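Local coordinates for exopolyphosphatase (Cytophaga hutchinsonii, PDB 3MDQ), which probably hydrolyses inorganic polyphosphate from its chain ends, releasing orthophosphate, as a member of the Ppx/GppA phosphatase family, at residues R66-L69 / D70-A73; T255-E258 / R259-I262. All blocks are in the same frame, centred on the assembly; numbering follows the deposited sequence.

Contact 1 (R66-L69 / D70-A73); sequences RVIL and DEHA
R66 and D70, one helical turn apart, form a side-on salt bridge at the C-terminal end of helix 52-71, which closes in a Schellman motif. R66 NE reaches D70 OD2 at 2.8 Å along a nearly straight bond, and R66 NH2 reaches D70 OD1 at 3.0 Å along a more bent one. Each carboxylate oxygen is met on its syn side, although the guanidinium and carboxylate planes stand 56° apart. The arginine gets there with CG anti to its backbone N (chi1 172°) and a bend at chi2 that folds the chain down the helix; its NH1 binds V102 O. A leucine in place of R66 would probably leave the D70 carboxylate without its mate and V102 O without this donor. The backbone of R66 joins the same pair, its O accepting from D70 N. V67 comes next: its O takes the 2.8 Å bond from E71 N, and its CG1 lies 3.4 Å from E71 OE2, a methyl beside a carboxylate where the two side chains pass at a slant. I68 turns its side chain to L18, I20, V32 and E34 of strands 15-24 and 27-37, as L69 does to L18 and I20, so this helix face covers the sheet. As the helix ends, the backbone hydrogen bonding shifts from i+4 toward i+3 donors: H72 N donates to L69 O at 3.1 Å, from well above the carbonyl plane, and only weakly to I68 O. A73, with positive phi, is the C-prime residue; its N binds D70 O, while V74 N returns to L69 O. The H72 side chain lies alongside that of I68, and its ND1 donates to I68 O at 3.0 Å, the oxygen just 1° out of the imidazole plane.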
loop_
_atom_site.group_PDB
_atom_site.type_symbol
_atom_site.label_atom_id
_atom_site.label_comp_id
_atom_site.label_asym_id
_atom_site.label_seq_id
_atom_site.Cartn_x
_atom_site.Cartn_y
_atom_site.Cartn_z
ATOM N N ARG A 66 -16.991 1.902 12.101
ATOM C CA ARG A 66 -18.443 1.792 11.985
ATOM C C ARG A 66 -19.115 3.037 12.586
ATOM O O ARG A 66 -20.043 3.605 11.969
ATOM C CB ARG A 66 -18.927 0.513 12.653
ATOM C CG ARG A 66 -20.446 0.381 12.757
ATOM C CD ARG A 66 -21.141 0.046 11.457
ATOM N NE ARG A 66 -22.522 0.531 11.430
ATOM C CZ ARG A 66 -23.593 -0.094 10.936
ATOM N NH1 ARG A 66 -23.575 -1.366 10.570
ATOM N NH2 ARG A 66 -24.739 0.562 10.903
ATOM N N VAL A 67 -18.626 3.508 13.740
ATOM C CA VAL A 67 -19.175 4.739 14.296
ATOM C C VAL A 67 -19.034 5.891 13.308
ATOM O O VAL A 67 -19.948 6.658 13.114
ATOM C CB VAL A 67 -18.515 5.140 15.634
ATOM C CG1 VAL A 67 -18.966 6.553 16.042
ATOM C CG2 VAL A 67 -18.858 4.122 16.732
ATOM N N ILE A 68 -17.847 6.040 12.727
ATOM C CA ILE A 68 -17.605 7.166 11.808
ATOM C C ILE A 68 -18.508 7.057 10.566
ATOM O O ILE A 68 -19.078 8.037 10.105
ATOM C CB ILE A 68 -16.118 7.251 11.395
ATOM C CG1 ILE A 68 -15.224 7.528 12.601
ATOM C CG2 ILE A 68 -15.954 8.334 10.322
ATOM C CD1 ILE A 68 -13.767 7.256 12.403
ATOM N N LEU A 69 -18.672 5.852 10.046
ATOM C CA LEU A 69 -19.591 5.631 8.917
ATOM C C LEU A 69 -21.010 6.088 9.267
ATOM O O LEU A 69 -21.697 6.765 8.493
ATOM C CB LEU A 69 -19.586 4.144 8.532
ATOM C CG LEU A 69 -18.363 3.681 7.795
ATOM C CD1 LEU A 69 -18.334 2.111 7.763
ATOM C CD2 LEU A 69 -18.328 4.219 6.344
ATOM N N ASP A 70 -21.474 5.666 10.432
ATOM C CA ASP A 70 -22.792 6.020 10.889
ATOM C C ASP A 70 -22.944 7.521 11.124
ATOM O O ASP A 70 -23.995 8.112 10.812
ATOM C CB ASP A 70 -23.144 5.239 12.176
ATOM C CG ASP A 70 -23.346 3.744 11.909
ATOM O OD1 ASP A 70 -23.836 3.428 10.779
ATOM O OD2 ASP A 70 -23.003 2.915 12.787
ATOM N N GLU A 71 -21.889 8.140 11.646
ATOM C CA GLU A 71 -21.904 9.596 11.903
ATOM C C GLU A 71 -21.988 10.397 10.603
ATOM O O GLU A 71 -22.312 11.580 10.644
ATOM C CB GLU A 71 -20.664 10.015 12.685
ATOM C CG GLU A 71 -20.805 9.737 14.128
ATOM C CD GLU A 71 -19.526 9.848 14.960
ATOM O OE1 GLU A 71 -18.415 9.885 14.392
ATOM O OE2 GLU A 71 -19.677 9.849 16.202
ATOM N N HIS A 72 -21.693 9.760 9.458
ATOM C CA HIS A 72 -21.776 10.401 8.146
ATOM C C HIS A 72 -22.901 9.808 7.304
ATOM O O HIS A 72 -22.977 10.026 6.084
ATOM C CB HIS A 72 -20.410 10.336 7.445
ATOM C CG HIS A 72 -19.393 11.212 8.087
ATOM N ND1 HIS A 72 -18.626 10.799 9.153
ATOM C CD2 HIS A 72 -19.060 12.512 7.864
ATOM C CE1 HIS A 72 -17.851 11.798 9.546
ATOM N NE2 HIS A 72 -18.062 12.827 8.753
ATOM N N ALA A 73 -23.803 9.064 7.948
ATOM C CA ALA A 73 -24.961 8.478 7.267
ATOM C C ALA A 73 -24.623 7.715 6.001
ATOM O O ALA A 73 -25.354 7.782 4.996
ATOM C CB ALA A 73 -26.006 9.570 6.968
#

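Contact 2 (T255-E258 / R259-I262); sequences TRRE and RLAI
R259 N donates to T255 O and L260 N to R256 O, both at 3.0 Å; these two i-to-i+4 bonds are the backbone of the short helix 256-260. The turn then tightens, A261 N donating to E258 O at 3.1 Å. Side chain to backbone bonds hold the start: E258 N donates to T255 OG1 at 3.2 Å, and T255 N donates back to E258 OE1 at 3.0 Å, approaching from above the carboxylate plane. With CG beside its own backbone N (chi1 -71°), the extended E258 chain runs back to the helix start for this second bond. Van der Waals contact centres on L260 CD1, a methyl over one face of the R256 guanidinium, 3.9 Å from R256 NH1. R256 itself is held by salt bridges from NE to D271 and from NH2 to E267. The buried R259 packs otherwise: R256 CA lies over one guanidinium face, 3.6 Å from R259 NH2. Its polar end is tied down elsewhere: NE donates to A270 O of helix 267-286, and NH1 bonds S254 OG, just before the helix start. T255 as N-cap and E258 three residues on thus complete reciprocal bonds, the hallmark of a capping box at a helix N-terminus.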
loop_
_atom_site.group_PDB
_atom_site.type_symbol
_atom_site.label_atom_id
_atom_site.label_comp_id
_atom_site.label_asym_id
_atom_site.label_seq_id
_atom_site.Cartn_x
_atom_site.Cartn_y
_atom_site.Cartn_z
ATOM N N THR A 255 18.839 3.157 12.695
ATOM C CA THR A 255 18.279 2.167 13.581
ATOM C C THR A 255 16.763 2.299 13.686
ATOM O O THR A 255 16.196 3.339 13.395
ATOM C CB THR A 255 18.887 2.266 14.993
ATOM O OG1 THR A 255 18.429 3.474 15.580
ATOM C CG2 THR A 255 20.391 2.249 14.955
ATOM N N ARG A 256 16.118 1.227 14.122
ATOM C CA ARG A 256 14.686 1.250 14.367
ATOM C C ARG A 256 14.311 2.418 15.295
ATOM O O ARG A 256 13.355 3.155 15.049
ATOM C CB ARG A 256 14.207 -0.076 14.983
ATOM C CG ARG A 256 12.738 -0.079 15.317
ATOM C CD ARG A 256 12.312 -1.417 15.941
ATOM N NE ARG A 256 10.960 -1.305 16.472
ATOM C CZ ARG A 256 10.651 -1.011 17.725
ATOM N NH1 ARG A 256 11.600 -0.790 18.634
ATOM N NH2 ARG A 256 9.374 -0.930 18.061
ATOM N N ARG A 257 15.060 2.574 16.381
ATOM C CA ARG A 257 14.776 3.641 17.337
ATOM C C ARG A 257 14.841 5.017 16.697
ATOM O O ARG A 257 13.997 5.868 16.964
ATOM C CB ARG A 257 15.749 3.547 18.512
ATOM C CG ARG A 257 15.501 4.568 19.587
ATOM C CD ARG A 257 14.122 4.440 20.160
ATOM N NE ARG A 257 13.861 3.142 20.769
ATOM C CZ ARG A 257 12.712 2.848 21.362
ATOM N NH1 ARG A 257 11.760 3.773 21.407
ATOM N NH2 ARG A 257 12.517 1.651 21.905
ATOM N N GLU A 258 15.825 5.250 15.835
ATOM C CA GLU A 258 15.928 6.530 15.104
ATOM C C GLU A 258 14.729 6.732 14.185
ATOM O O GLU A 258 14.195 7.832 14.069
ATOM C CB GLU A 258 17.190 6.601 14.280
ATOM C CG GLU A 258 18.435 6.743 15.152
ATOM C CD GLU A 258 19.743 6.556 14.422
ATOM O OE1 GLU A 258 19.817 5.905 13.347
ATOM O OE2 GLU A 258 20.752 7.019 14.997
ATOM N N ARG A 259 14.293 5.675 13.518
ATOM C CA ARG A 259 13.161 5.805 12.580
ATOM C C ARG A 259 11.842 6.124 13.284
ATOM O O ARG A 259 10.987 6.864 12.747
ATOM C CB ARG A 259 13.067 4.544 11.730
ATOM C CG ARG A 259 14.223 4.379 10.780
ATOM C CD ARG A 259 13.933 3.299 9.748
ATOM N NE ARG A 259 13.618 1.969 10.282
ATOM C CZ ARG A 259 14.513 1.078 10.684
ATOM N NH1 ARG A 259 15.831 1.364 10.700
ATOM N NH2 ARG A 259 14.118 -0.110 11.071
ATOM N N LEU A 260 11.682 5.605 14.491
ATOM C CA LEU A 260 10.467 5.873 15.262
ATOM C C LEU A 260 10.315 7.371 15.499
ATOM O O LEU A 260 9.206 7.831 15.751
ATOM C CB LEU A 260 10.474 5.097 16.574
ATOM C CG LEU A 260 10.338 3.578 16.469
ATOM C CD1 LEU A 260 10.567 2.913 17.846
ATOM C CD2 LEU A 260 8.970 3.161 15.902
ATOM N N ALA A 261 11.405 8.130 15.415
ATOM C CA ALA A 261 11.370 9.588 15.635
ATOM C C ALA A 261 11.096 10.420 14.382
ATOM O O ALA A 261 10.944 11.644 14.468
ATOM C CB ALA A 261 12.682 10.026 16.255
ATOM N N ILE A 262 10.995 9.778 13.216
ATOM C CA ILE A 262 10.711 10.484 11.975
ATOM C C ILE A 262 9.211 10.838 11.942
ATOM O O ILE A 262 8.338 10.003 12.249
ATOM C CB ILE A 262 11.099 9.634 10.763
ATOM C CG1 ILE A 262 12.605 9.402 10.759
ATOM C CG2 ILE A 262 10.667 10.313 9.440
ATOM C CD1 ILE A 262 13.050 8.390 9.712
#

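How the contacts relate
Contact 1 comes first along the chain and closes before contact 2 opens; their centres lie 35 Å apart and their nearest atoms about 22 Å, so the two do not touch. Residues 66-73 finish helix 52-71, which packs on strands 15-24 and 27-37 of the five-stranded sheet. Residues 255-262 make up the short helix 256-260 and its flanks, between helices 241-253 and 267-286, in the part of the chain that carries the six-stranded sheet. Two such sheet-bearing halves fit the actin-like fold of the Ppx/GppA family. One contact ends a long helix; the other, on the separate half, spans a whole short one, from its N-cap past its last turn.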